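Local coordinates for glycosylation Associate Protein 2 (Streptococcus agalactiae serotype V, PDB 6OYC) that probably acts within a Gap123 complex of the accessory Sec system, in the glycosylation and secretion of a serine-rich cell-surface adhesin, at residues 128-133 with 267-272; 272-277 with 284-289; 438-443 with 469-474; 380-385 with 446-451; 134-139 with 154-159. All blocks are in the same frame, centred on the assembly; numbering follows the deposited sequence.

Contact 1 (128-133 with 267-272); sequences IGQYGE and GTFLLG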
# COMPACT_ATOMS: atom_id res chain seq x y z
N ILE B 128 6.35 -1.77 -13.87
CA ILE B 128 6.92 -0.80 -12.94
C ILE B 128 5.86 0.25 -12.60
O ILE B 128 5.03 0.62 -13.44
CB ILE B 128 8.18 -0.16 -13.54
CG1 ILE B 128 7.85 0.37 -14.93
CG2 ILE B 128 9.31 -1.18 -13.62
CD1 ILE B 128 8.93 1.20 -15.56
N GLY B 129 5.89 0.74 -11.38
CA GLY B 129 4.93 1.73 -10.95
C GLY B 129 3.80 1.13 -10.12
O GLY B 129 3.67 -0.09 -9.97
N GLN B 130 2.99 2.02 -9.56
CA GLN B 130 1.82 1.65 -8.80
C GLN B 130 0.72 2.65 -9.13
O GLN B 130 1.02 3.80 -9.46
CB GLN B 130 2.11 1.67 -7.29
CG GLN B 130 2.85 2.94 -6.87
CD GLN B 130 3.15 3.04 -5.37
OE1 GLN B 130 2.52 2.37 -4.54
NE2 GLN B 130 4.12 3.89 -5.02
N TYR B 131 -0.54 2.21 -9.04
CA TYR B 131 -1.65 3.16 -9.14
C TYR B 131 -2.92 2.59 -8.55
O TYR B 131 -3.22 1.40 -8.68
CB TYR B 131 -1.95 3.61 -10.58
CG TYR B 131 -2.89 4.81 -10.60
CD1 TYR B 131 -2.48 6.05 -10.08
CD2 TYR B 131 -4.19 4.70 -11.08
CE1 TYR B 131 -3.33 7.14 -10.07
CE2 TYR B 131 -5.05 5.81 -11.09
CZ TYR B 131 -4.61 7.03 -10.58
OH TYR B 131 -5.45 8.13 -10.56
N GLY B 132 -3.70 3.47 -7.93
CA GLY B 132 -5.06 3.18 -7.56
C GLY B 132 -5.81 4.47 -7.36
O GLY B 132 -5.21 5.54 -7.19
N GLU B 133 -7.14 4.38 -7.40
CA GLU B 133 -7.98 5.51 -7.07
C GLU B 133 -9.37 4.99 -6.74
O GLU B 133 -9.69 3.81 -6.94
CB GLU B 133 -8.01 6.55 -8.20
CG GLU B 133 -8.83 6.16 -9.41
CD GLU B 133 -8.82 7.26 -10.48
OE1 GLU B 133 -7.76 7.84 -10.76
OE2 GLU B 133 -9.89 7.55 -11.06
N GLY B 267 1.93 -8.93 -5.92
CA GLY B 267 2.09 -7.83 -4.99
C GLY B 267 1.01 -6.76 -5.08
O GLY B 267 0.53 -6.41 -6.17
N THR B 268 0.62 -6.22 -3.93
CA THR B 268 -0.31 -5.11 -3.88
C THR B 268 0.43 -3.80 -4.14
O THR B 268 1.38 -3.47 -3.42
CB THR B 268 -1.03 -5.06 -2.53
OG1 THR B 268 -1.74 -6.30 -2.32
CG2 THR B 268 -2.01 -3.89 -2.49
N PHE B 269 -0.04 -3.05 -5.14
CA PHE B 269 0.59 -1.81 -5.60
C PHE B 269 1.97 -2.11 -6.18
O PHE B 269 2.13 -2.12 -7.40
CB PHE B 269 0.69 -0.76 -4.48
CG PHE B 269 -0.63 -0.23 -4.00
CD1 PHE B 269 -1.61 0.18 -4.92
CD2 PHE B 269 -0.91 -0.13 -2.64
CE1 PHE B 269 -2.84 0.69 -4.48
CE2 PHE B 269 -2.16 0.37 -2.19
CZ PHE B 269 -3.11 0.77 -3.11
N LEU B 270 2.95 -2.37 -5.32
CA LEU B 270 4.28 -2.75 -5.77
C LEU B 270 4.44 -4.26 -5.77
O LEU B 270 3.67 -4.98 -5.13
CB LEU B 270 5.35 -2.12 -4.87
CG LEU B 270 5.29 -0.59 -4.82
CD1 LEU B 270 6.11 -0.05 -3.64
CD2 LEU B 270 5.80 -0.00 -6.14
N LEU B 271 5.44 -4.73 -6.51
CA LEU B 271 5.88 -6.11 -6.44
C LEU B 271 6.28 -6.46 -5.01
O LEU B 271 7.16 -5.81 -4.42
CB LEU B 271 7.04 -6.32 -7.41
CG LEU B 271 7.44 -7.74 -7.81
CD1 LEU B 271 6.35 -8.45 -8.61
CD2 LEU B 271 8.75 -7.71 -8.58
N GLY B 272 5.63 -7.46 -4.43
CA GLY B 272 5.85 -7.80 -3.03
C GLY B 272 4.95 -7.10 -2.04
O GLY B 272 4.96 -7.47 -0.86
O HOH W 1 -0.37 -0.89 -8.70

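Contact 2 (272-277 with 284-289); sequences GGERHI and FMTYFD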
# COMPACT_ATOMS: atom_id res chain seq x y z
N GLY B 272 5.63 -7.46 -4.43
CA GLY B 272 5.85 -7.80 -3.03
C GLY B 272 4.95 -7.10 -2.04
O GLY B 272 4.96 -7.47 -0.86
N GLY B 273 4.16 -6.11 -2.47
CA GLY B 273 3.30 -5.40 -1.53
C GLY B 273 2.26 -6.30 -0.90
O GLY B 273 1.84 -7.31 -1.46
N GLU B 274 1.82 -5.92 0.30
CA GLU B 274 0.91 -6.74 1.09
C GLU B 274 -0.34 -5.94 1.44
O GLU B 274 -0.26 -4.75 1.76
CB GLU B 274 1.58 -7.25 2.37
CG GLU B 274 2.64 -8.33 2.14
CD GLU B 274 3.08 -8.99 3.46
OE1 GLU B 274 4.00 -8.46 4.13
OE2 GLU B 274 2.48 -10.03 3.83
N ARG B 275 -1.49 -6.61 1.40
CA ARG B 275 -2.77 -6.03 1.74
C ARG B 275 -3.24 -6.59 3.08
O ARG B 275 -3.16 -7.80 3.30
CB ARG B 275 -3.80 -6.33 0.65
CG ARG B 275 -5.25 -5.94 0.96
CD ARG B 275 -6.03 -5.80 -0.36
NE ARG B 275 -7.46 -5.62 -0.19
CZ ARG B 275 -8.33 -6.62 -0.06
NH1 ARG B 275 -7.93 -7.88 -0.08
NH2 ARG B 275 -9.62 -6.35 0.07
N HIS B 276 -3.72 -5.72 3.95
CA HIS B 276 -4.33 -6.13 5.21
C HIS B 276 -5.70 -5.48 5.31
O HIS B 276 -5.92 -4.39 4.76
CB HIS B 276 -3.44 -5.76 6.41
CG HIS B 276 -1.98 -5.96 6.16
ND1 HIS B 276 -1.26 -7.02 6.67
CD2 HIS B 276 -1.09 -5.24 5.42
CE1 HIS B 276 -0.00 -6.94 6.28
NE2 HIS B 276 0.12 -5.87 5.51
N ILE B 277 -6.64 -6.13 6.00
CA ILE B 277 -8.02 -5.67 6.03
C ILE B 277 -8.70 -6.12 7.32
O ILE B 277 -8.35 -7.14 7.91
CB ILE B 277 -8.78 -6.19 4.78
CG1 ILE B 277 -10.07 -5.43 4.57
CG2 ILE B 277 -9.05 -7.69 4.86
CD1 ILE B 277 -10.52 -5.45 3.13
N PHE B 284 -5.22 -1.37 5.00
CA PHE B 284 -3.93 -0.71 4.85
C PHE B 284 -3.02 -1.65 4.08
O PHE B 284 -3.28 -2.86 3.99
CB PHE B 284 -3.29 -0.30 6.21
CG PHE B 284 -2.94 -1.47 7.12
CD1 PHE B 284 -3.89 -2.02 7.98
CD2 PHE B 284 -1.64 -1.98 7.16
CE1 PHE B 284 -3.56 -3.07 8.84
CE2 PHE B 284 -1.30 -3.04 8.03
CZ PHE B 284 -2.25 -3.58 8.86
N MET B 285 -1.97 -1.09 3.50
CA MET B 285 -1.01 -1.90 2.77
C MET B 285 0.39 -1.69 3.34
O MET B 285 0.69 -0.64 3.91
CB MET B 285 -1.03 -1.57 1.27
CG MET B 285 -2.26 -2.12 0.59
SD MET B 285 -3.69 -1.10 0.92
CE MET B 285 -4.85 -1.85 -0.25
N THR B 286 1.24 -2.69 3.16
CA THR B 286 2.61 -2.59 3.63
C THR B 286 3.54 -3.06 2.53
O THR B 286 3.22 -3.96 1.76
CB THR B 286 2.84 -3.42 4.92
OG1 THR B 286 2.54 -4.79 4.66
CG2 THR B 286 1.95 -2.92 6.06
N TYR B 287 4.71 -2.43 2.46
CA TYR B 287 5.78 -2.89 1.60
C TYR B 287 7.03 -3.06 2.45
O TYR B 287 7.34 -2.19 3.28
CB TYR B 287 6.05 -1.92 0.45
CG TYR B 287 7.21 -2.40 -0.39
CD1 TYR B 287 7.04 -3.45 -1.27
CD2 TYR B 287 8.48 -1.85 -0.25
CE1 TYR B 287 8.08 -3.92 -2.01
CE2 TYR B 287 9.54 -2.31 -1.00
CZ TYR B 287 9.33 -3.35 -1.88
OH TYR B 287 10.36 -3.82 -2.63
N PHE B 288 7.77 -4.15 2.25
CA PHE B 288 8.92 -4.44 3.10
C PHE B 288 10.10 -4.90 2.26
O PHE B 288 9.97 -5.82 1.45
CB PHE B 288 8.55 -5.49 4.15
CG PHE B 288 9.73 -6.08 4.88
CD1 PHE B 288 10.45 -5.33 5.80
CD2 PHE B 288 10.09 -7.41 4.67
CE1 PHE B 288 11.54 -5.90 6.50
CE2 PHE B 288 11.16 -7.98 5.36
CZ PHE B 288 11.89 -7.22 6.27
N ASP B 289 11.26 -4.27 2.48
CA ASP B 289 12.52 -4.64 1.82
C ASP B 289 13.57 -4.83 2.91
O ASP B 289 13.96 -3.84 3.57
CB ASP B 289 12.95 -3.56 0.82
CG ASP B 289 14.17 -3.97 -0.03
OD1 ASP B 289 14.83 -4.98 0.26
OD2 ASP B 289 14.47 -3.25 -1.01
O HOH W 2 6.20 -6.35 1.48
O HOH W 3 4.76 -6.08 3.77

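Contact 3 (438-443 with 469-474); sequences YFWKSI and SDLLQY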
# COMPACT_ATOMS: atom_id res chain seq x y z
N TYR B 438 -8.60 10.28 22.00
CA TYR B 438 -8.28 8.98 21.41
C TYR B 438 -6.79 8.84 21.14
O TYR B 438 -6.19 7.79 21.41
CB TYR B 438 -9.06 8.82 20.12
CG TYR B 438 -9.03 7.44 19.52
CD1 TYR B 438 -9.83 6.42 20.03
CD2 TYR B 438 -8.23 7.15 18.43
CE1 TYR B 438 -9.83 5.16 19.47
CE2 TYR B 438 -8.22 5.89 17.87
CZ TYR B 438 -9.02 4.90 18.39
OH TYR B 438 -9.02 3.65 17.84
N PHE B 439 -6.17 9.90 20.62
CA PHE B 439 -4.73 9.86 20.37
C PHE B 439 -3.94 9.74 21.68
O PHE B 439 -3.07 8.87 21.81
CB PHE B 439 -4.30 11.10 19.58
CG PHE B 439 -2.81 11.19 19.38
CD1 PHE B 439 -2.20 10.53 18.32
CD2 PHE B 439 -2.01 11.90 20.27
CE1 PHE B 439 -0.83 10.60 18.14
CE2 PHE B 439 -0.65 11.98 20.09
CZ PHE B 439 -0.05 11.33 19.03
N TRP B 440 -4.23 10.61 22.66
CA TRP B 440 -3.38 10.66 23.85
C TRP B 440 -3.55 9.45 24.76
O TRP B 440 -2.62 9.13 25.50
CB TRP B 440 -3.64 11.95 24.62
CG TRP B 440 -3.31 13.09 23.78
CD1 TRP B 440 -4.19 13.91 23.15
CD2 TRP B 440 -2.00 13.54 23.41
NE1 TRP B 440 -3.51 14.85 22.41
CE2 TRP B 440 -2.16 14.64 22.56
CE3 TRP B 440 -0.70 13.11 23.72
CZ2 TRP B 440 -1.08 15.33 22.02
CZ3 TRP B 440 0.37 13.81 23.18
CH2 TRP B 440 0.18 14.89 22.34
N LYS B 441 -4.70 8.75 24.68
CA LYS B 441 -4.86 7.55 25.49
C LYS B 441 -3.88 6.47 25.05
O LYS B 441 -3.36 5.71 25.87
CB LYS B 441 -6.30 7.05 25.41
CG LYS B 441 -6.45 5.53 25.57
CD LYS B 441 -7.82 5.03 25.11
CE LYS B 441 -7.92 3.52 25.21
NZ LYS B 441 -8.48 3.08 26.52
N SER B 442 -3.61 6.39 23.75
CA SER B 442 -2.56 5.49 23.28
C SER B 442 -1.20 5.92 23.82
O SER B 442 -0.39 5.09 24.24
CB SER B 442 -2.56 5.46 21.75
OG SER B 442 -1.56 4.60 21.24
N ILE B 443 -0.94 7.22 23.80
CA ILE B 443 0.31 7.76 24.32
C ILE B 443 0.46 7.45 25.80
O ILE B 443 1.39 6.77 26.22
CB ILE B 443 0.39 9.28 24.05
CG1 ILE B 443 0.38 9.55 22.54
CG2 ILE B 443 1.61 9.87 24.72
CD1 ILE B 443 1.29 8.65 21.75
N SER B 469 3.90 21.30 21.51
CA SER B 469 3.77 21.62 22.93
C SER B 469 3.10 20.49 23.70
O SER B 469 3.63 20.03 24.72
CB SER B 469 2.98 22.91 23.11
OG SER B 469 3.28 23.84 22.09
N ASP B 470 1.95 20.02 23.21
CA ASP B 470 1.24 18.93 23.88
C ASP B 470 2.13 17.73 24.12
O ASP B 470 1.99 17.05 25.14
CB ASP B 470 0.05 18.49 23.05
CG ASP B 470 -1.04 19.48 23.05
OD1 ASP B 470 -1.06 20.32 23.97
OD2 ASP B 470 -1.88 19.44 22.13
N LEU B 471 3.04 17.46 23.20
CA LEU B 471 3.88 16.28 23.30
C LEU B 471 4.89 16.40 24.44
O LEU B 471 5.11 15.44 25.19
CB LEU B 471 4.58 16.02 21.97
CG LEU B 471 5.34 14.70 21.90
CD1 LEU B 471 4.43 13.56 22.33
CD2 LEU B 471 5.90 14.49 20.51
N LEU B 472 5.50 17.58 24.60
CA LEU B 472 6.42 17.79 25.71
C LEU B 472 5.72 17.62 27.05
O LEU B 472 6.26 16.99 27.96
CB LEU B 472 7.05 19.17 25.61
CG LEU B 472 7.81 19.45 24.32
CD1 LEU B 472 7.61 20.88 23.88
CD2 LEU B 472 9.28 19.15 24.50
N GLN B 473 4.51 18.17 27.17
CA GLN B 473 3.77 18.09 28.42
C GLN B 473 3.64 16.66 28.92
O GLN B 473 3.57 16.42 30.13
CB GLN B 473 2.39 18.73 28.26
CG GLN B 473 2.44 20.23 27.96
CD GLN B 473 1.06 20.89 27.95
OE1 GLN B 473 0.21 20.63 28.81
NE2 GLN B 473 0.83 21.77 26.96
N TYR B 474 3.62 15.68 28.00
CA TYR B 474 3.47 14.29 28.40
C TYR B 474 4.77 13.65 28.86
O TYR B 474 4.75 12.51 29.32
CB TYR B 474 2.87 13.47 27.27
CG TYR B 474 1.40 13.28 27.48
CD1 TYR B 474 0.47 14.14 26.89
CD2 TYR B 474 0.92 12.28 28.31
CE1 TYR B 474 -0.89 13.99 27.10
CE2 TYR B 474 -0.43 12.12 28.53
CZ TYR B 474 -1.33 12.98 27.92
OH TYR B 474 -2.69 12.82 28.13

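Contact 4 (380-385 with 446-451); sequences HGAKLN and GDFSNT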
# COMPACT_ATOMS: atom_id res chain seq x y z
N HIS B 380 0.96 4.53 16.82
CA HIS B 380 1.31 3.11 16.91
C HIS B 380 2.66 2.92 17.59
O HIS B 380 2.90 1.85 18.17
CB HIS B 380 1.28 2.48 15.51
CG HIS B 380 -0.10 2.45 14.89
ND1 HIS B 380 -1.08 1.58 15.32
CD2 HIS B 380 -0.65 3.19 13.91
CE1 HIS B 380 -2.18 1.79 14.62
NE2 HIS B 380 -1.95 2.76 13.76
N GLY B 381 3.54 3.93 17.54
CA GLY B 381 4.79 3.88 18.28
C GLY B 381 4.58 3.58 19.75
O GLY B 381 5.33 2.81 20.35
N ALA B 382 3.52 4.15 20.34
CA ALA B 382 3.14 3.84 21.72
C ALA B 382 3.06 2.35 22.00
O ALA B 382 3.30 1.92 23.14
CB ALA B 382 1.79 4.52 22.02
N LYS B 383 2.72 1.53 21.01
CA LYS B 383 2.65 0.09 21.21
C LYS B 383 3.93 -0.62 20.83
O LYS B 383 4.03 -1.84 21.02
CB LYS B 383 1.49 -0.50 20.42
CG LYS B 383 0.15 -0.41 21.12
CD LYS B 383 -0.42 0.98 20.93
CE LYS B 383 -1.94 0.97 20.80
NZ LYS B 383 -2.39 2.30 20.28
N LEU B 384 4.91 0.10 20.29
CA LEU B 384 6.08 -0.53 19.73
C LEU B 384 7.38 -0.17 20.45
O LEU B 384 8.38 -0.86 20.24
CB LEU B 384 6.21 -0.19 18.24
CG LEU B 384 5.14 -0.84 17.36
CD1 LEU B 384 5.02 -0.12 16.03
CD2 LEU B 384 5.48 -2.28 17.15
N ASN B 385 7.38 0.88 21.27
CA ASN B 385 8.56 1.36 22.00
C ASN B 385 9.78 1.42 21.08
O ASN B 385 10.78 0.75 21.33
CB ASN B 385 8.84 0.48 23.22
CG ASN B 385 9.71 1.18 24.26
OD1 ASN B 385 10.39 2.16 23.97
ND2 ASN B 385 9.68 0.67 25.48
N GLY B 446 0.95 3.95 26.59
CA GLY B 446 2.02 3.38 25.80
C GLY B 446 3.34 3.30 26.53
O GLY B 446 3.41 3.37 27.76
N ASP B 447 4.40 3.14 25.76
CA ASP B 447 5.74 2.99 26.31
C ASP B 447 6.75 3.52 25.31
O ASP B 447 7.01 2.86 24.30
CB ASP B 447 6.04 1.53 26.65
CG ASP B 447 7.38 1.36 27.35
OD1 ASP B 447 8.19 2.32 27.39
OD2 ASP B 447 7.64 0.25 27.86
N PHE B 448 7.35 4.67 25.62
CA PHE B 448 8.40 5.27 24.82
C PHE B 448 9.75 5.25 25.54
O PHE B 448 10.56 6.17 25.40
CB PHE B 448 8.02 6.69 24.42
CG PHE B 448 6.81 6.75 23.54
CD1 PHE B 448 5.53 6.69 24.08
CD2 PHE B 448 6.94 6.83 22.16
CE1 PHE B 448 4.41 6.74 23.27
CE2 PHE B 448 5.83 6.88 21.34
CZ PHE B 448 4.55 6.84 21.89
N SER B 449 10.01 4.18 26.30
CA SER B 449 11.24 4.11 27.08
C SER B 449 12.47 4.11 26.18
O SER B 449 13.47 4.79 26.47
CB SER B 449 11.23 2.88 27.98
OG SER B 449 11.42 1.69 27.25
N ASN B 450 12.42 3.38 25.06
CA ASN B 450 13.53 3.32 24.13
C ASN B 450 13.65 4.56 23.25
O ASN B 450 14.63 4.67 22.51
CB ASN B 450 13.40 2.10 23.21
CG ASN B 450 13.73 0.81 23.91
OD1 ASN B 450 14.42 0.80 24.93
ND2 ASN B 450 13.25 -0.31 23.36
N THR B 451 12.70 5.50 23.31
CA THR B 451 12.41 6.39 22.20
C THR B 451 13.03 7.78 22.36
O THR B 451 12.92 8.40 23.42
CB THR B 451 10.90 6.55 21.99
OG1 THR B 451 10.24 5.29 22.13
CG2 THR B 451 10.63 7.11 20.62

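Contact 5 (134-139 with 154-159); sequences KLQVSQ and GNNYLE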
# COMPACT_ATOMS: atom_id res chain seq x y z
N LYS B 134 -10.19 5.88 -6.20
CA LYS B 134 -11.51 5.54 -5.68
C LYS B 134 -12.61 6.18 -6.53
O LYS B 134 -12.48 7.32 -6.98
CB LYS B 134 -11.65 6.00 -4.22
CG LYS B 134 -11.04 5.03 -3.20
CD LYS B 134 -10.70 5.70 -1.90
CE LYS B 134 -9.35 6.44 -2.00
NZ LYS B 134 -9.02 7.06 -0.69
N LEU B 135 -13.66 5.41 -6.79
CA LEU B 135 -14.94 5.95 -7.24
C LEU B 135 -15.77 6.15 -5.98
O LEU B 135 -16.17 5.17 -5.33
CB LEU B 135 -15.62 5.00 -8.22
CG LEU B 135 -15.03 5.00 -9.64
CD1 LEU B 135 -13.73 4.16 -9.72
CD2 LEU B 135 -16.02 4.48 -10.63
N GLN B 136 -15.97 7.41 -5.61
CA GLN B 136 -16.67 7.78 -4.39
C GLN B 136 -18.19 7.68 -4.58
O GLN B 136 -18.71 7.78 -5.70
CB GLN B 136 -16.28 9.20 -3.96
CG GLN B 136 -14.78 9.40 -3.70
CD GLN B 136 -14.32 8.73 -2.40
OE1 GLN B 136 -15.13 8.22 -1.61
NE2 GLN B 136 -13.02 8.73 -2.17
N VAL B 137 -18.91 7.54 -3.46
CA VAL B 137 -20.35 7.29 -3.51
C VAL B 137 -21.09 8.46 -4.14
O VAL B 137 -22.26 8.31 -4.51
CB VAL B 137 -20.95 6.97 -2.11
CG1 VAL B 137 -20.44 5.63 -1.60
CG2 VAL B 137 -20.68 8.09 -1.10
N SER B 138 -20.45 9.62 -4.28
CA SER B 138 -21.11 10.72 -4.96
C SER B 138 -21.33 10.41 -6.44
O SER B 138 -22.29 10.90 -7.03
CB SER B 138 -20.29 12.00 -4.82
OG SER B 138 -19.01 11.82 -5.37
N GLN B 139 -20.44 9.61 -7.04
CA GLN B 139 -20.61 9.09 -8.40
C GLN B 139 -21.85 8.23 -8.58
O GLN B 139 -22.20 7.90 -9.72
CB GLN B 139 -19.46 8.16 -8.77
CG GLN B 139 -18.22 8.78 -9.15
CD GLN B 139 -17.57 7.94 -10.19
OE1 GLN B 139 -18.23 7.10 -10.87
NE2 GLN B 139 -16.28 8.17 -10.37
N GLY B 154 -21.74 11.48 5.57
CA GLY B 154 -20.59 12.20 5.09
C GLY B 154 -20.27 11.87 3.64
O GLY B 154 -21.10 11.38 2.86
N ASN B 155 -19.02 12.12 3.30
CA ASN B 155 -18.64 12.10 1.90
C ASN B 155 -18.32 10.72 1.37
O ASN B 155 -18.14 10.57 0.16
CB ASN B 155 -17.44 13.01 1.66
CG ASN B 155 -17.56 13.77 0.38
OD1 ASN B 155 -18.63 14.31 0.07
ND2 ASN B 155 -16.49 13.81 -0.40
N ASN B 156 -18.26 9.70 2.22
CA ASN B 156 -17.71 8.44 1.75
C ASN B 156 -18.59 7.21 1.97
O ASN B 156 -18.18 6.11 1.59
CB ASN B 156 -16.34 8.21 2.40
CG ASN B 156 -15.36 9.34 2.08
OD1 ASN B 156 -15.16 10.26 2.89
ND2 ASN B 156 -14.75 9.30 0.88
N TYR B 157 -19.78 7.37 2.54
CA TYR B 157 -20.66 6.23 2.77
C TYR B 157 -22.10 6.56 2.38
O TYR B 157 -22.61 7.63 2.71
CB TYR B 157 -20.57 5.76 4.22
CG TYR B 157 -19.19 5.23 4.49
CD1 TYR B 157 -18.17 6.07 4.94
CD2 TYR B 157 -18.88 3.89 4.23
CE1 TYR B 157 -16.89 5.58 5.16
CE2 TYR B 157 -17.60 3.40 4.45
CZ TYR B 157 -16.61 4.24 4.91
OH TYR B 157 -15.34 3.76 5.12
N LEU B 158 -22.71 5.62 1.65
CA LEU B 158 -24.10 5.69 1.25
C LEU B 158 -24.84 4.52 1.87
O LEU B 158 -24.37 3.37 1.80
CB LEU B 158 -24.26 5.68 -0.27
CG LEU B 158 -25.65 5.39 -0.82
CD1 LEU B 158 -26.69 6.38 -0.30
CD2 LEU B 158 -25.62 5.38 -2.36
N GLU B 159 -25.99 4.81 2.45
CA GLU B 159 -26.78 3.85 3.21
C GLU B 159 -28.15 3.75 2.57
O GLU B 159 -28.86 4.76 2.44
CB GLU B 159 -26.88 4.31 4.67
CG GLU B 159 -27.26 3.24 5.66
CD GLU B 159 -27.26 3.78 7.07
OE1 GLU B 159 -26.97 4.99 7.25
OE2 GLU B 159 -27.54 2.99 8.00
O HOH W 4 -17.37 6.87 -1.10

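Contact 1 (128-133 with 267-272)
Phe269 O accepts from two donors, a water and Arg263 NE. The water is 3.1 Å from Phe269 O, and it accepts in turn from Tyr131 N, also at 3.1 Å. It is the polar link between the segments, since no direct hydrogen bond joins 128-133 to 267-272. Beside it, the Gln130 side chain points toward 267-272 and lies against Phe269 and Leu270. Its CG sits between the backbone N and the carbonyl carbon (chi1 47°), and the chain then runs out extended. This brings Gln130 OE1 to 3.6 Å from Phe269 CB, with the amide and ring planes 65° apart. Leu270 meets the same amide with its CD2 branch, 4.1 Å from Gln130 CD. The polar partner of Gln130 OE1 lies elsewhere: it accepts from the backbone N of Phe310. At the edge of the Phe269 ring, near its plane, lies Tyr131 O, 4.3 Å from Phe269 CD1. Phe269 also packs on Met285 of strand 283-289. The arrangement is a water-bridged join between the lead-in to strand 132-135 of an antiparallel sheet and the loop that connects strand 251-262 to strand 274-277.

Contact 2 (272-277 with 284-289)
One face of the His276 ring carries Phe284 CE2, and Thr286 OG1 and Phe284 O lie at its edge. The two rings are nearly parallel (9°) but slid apart and barely overlap. His276 CB, rather than its ring, sits over one face of Phe284, a CH-pi contact 3.7 Å from the centroid; Thr286 CG2 is at the edge of that ring. These groups belong to a beta hairpin of strands 274-277 and 283-289, at one margin of the mixed sheet. Glu274 with Thr286 and His276 with Phe284 are hydrogen-bonded antiparallel pairs. Between them, Arg275 and Met285 form a non-hydrogen-bonded pair on the other face. Their side chains run side by side, and Arg275 NE makes a salt bridge to Glu283. Glu274 OE1 pairs with Lys354 of helix 341-358 and also accepts from a water that hydrogen-bonds to Thr286 OG1. Thr286 OG1 stands between its backbone N and carbonyl carbon (chi1 59°), which turns it to the imidazole. His276 NE2 and Thr286 OG1 are 2.8 Å apart in a nearly straight hydrogen bond (165°).

Contact 3 (438-443 with 469-474)
Trp440 is the tightly packed part of this helix-helix contact. Its CG is anti to the carbonyl carbon (chi1 -61°), and the indole reaches across to 469-474. The far end of its six-membered ring meets Asp470, with Trp440 CZ2 3.5 Å from Asp470 CB. The indole and carboxylate planes stand at 87° to each other. Leu471 adds its CD1 branch, 4.2 Å from Trp440 CZ3. One face of the indole carries Phe439 CD2, over its centre. Phe439 in turn stacks on Phe396.

Tyr474 is the exposed side. Its ring is nearly parallel to the six-membered ring of Trp440 (3°), but the two are slid apart and overlap little, with centroids 5.0 Å from each other. Tyr474 CE1 still approaches Trp440 CE3 closely and obliquely, at 3.5 Å. The loose part is Ile443 CG2, 4.4 Å from Tyr474 CD2. Tyr474 OH hydrogen-bonds to Glu444.

In the alpha/beta-hydrolase-like part, helix 429-444 precedes strand 452-458 of the mixed sheet, and helix 467-473 lies between that strand and strand 482-487. No hydrogen bond crosses between 438-443 and 469-474. Instead, Asn397 takes the indole NE1 hydrogen through OD1 and gives its amide to Asp470 OD2, which also bonds Thr466. The two helices are thus held by apolar packing, with a shared asparagine fixing both polar ends.

Contact 4 (380-385 with 446-451)
The backbones come closest at Ala382 and Gly446, whose CA atoms are 4.3 Å apart, and Asp447 N hydrogen-bonds to Ala382 O. An Asx turn at Asp447 and a type I beta turn from Phe448 to Thr451 shape the second segment. They lie in the loop leading into strand 452-458 of the alpha/beta-hydrolase-like domain; the first segment starts in helix 372-381 and runs on past it. In the Asx turn, Asp447 OD1 accepts from Ser449 N at 2.8 Å. Phe448 CZ reaches Ala382, 3.6 Å from Ala382 CB. The Phe448 ring also packs on Ile443 and Ile389. The Asn385 amide is set against the overlapping turns. Its CG is anti to the backbone N (chi1 -160°), which directs the amide at Ser449 and Asn450. Asn385 ND2 gives a nearly straight bond (168°) to Ser449 OG at 2.7 Å, nearly in the amide plane. Asn450 ND2 adds a weak bond to Asn385 O. Asn385 OD1 takes Asn450 N at 2.6 Å, on a lone pair in its carbonyl plane.

Contact 5 (134-139 with 154-159)
Gln136 folds back at its second torsion (chi2 -72°), and this bend carries Gln136 OE1 to the amide of Asn156. Asn156 ND2 donates to Gln136 OE1 at 2.7 Å. The bond is bent (139°), and the donor also lies above the glutamine carbonyl plane. The two amide planes are 71° apart. A water also donates to Gln136 OE1 at 2.7 Å. The same water accepts from Val137 N and donates to Asn156 O, each at 2.9 Å. It therefore binds both backbones where no direct backbone bond joins them. Gln136 NE2 has its own partner in Leu331 O. Beside this polar cluster lies Val137, whose CG2 is 3.8 Å from Asn156 C. Val137 CB meets Leu158 CB at 4.0 Å. The contact joins the end of strand 132-135 and the 3-10 turn after it to the start of strand 157-165. Both strands pair with strand 251-262, and Leu158 packs further onto Val150 and Tyr152 of strand 149-153.

Overall arrangement
Contacts 1 and 2 are neighbours. They share Gly272, where the loop of contact 1 enters the edge hairpin of contact 2, and Thr268 packs on Met285 and Arg275. Contact 5 uses the same strand 132-135 as contact 1, but their centres are about 24 Å apart. Contacts 3 and 4 form a second group. Their segments alternate along the chain, and they touch through Ile443 with Phe448 and Ser442 with Lys383. Contact 1 is a surface contact, contact 3 is buried, and the other three are partly buried. Contact 3 is mainly aromatic and apolar. Contact 4 relies on side-chain amides and turns, contact 2 on strand pairing, contact 1 on a bridging water and side-chain packing, contact 5 on an amide-amide bond plus a water.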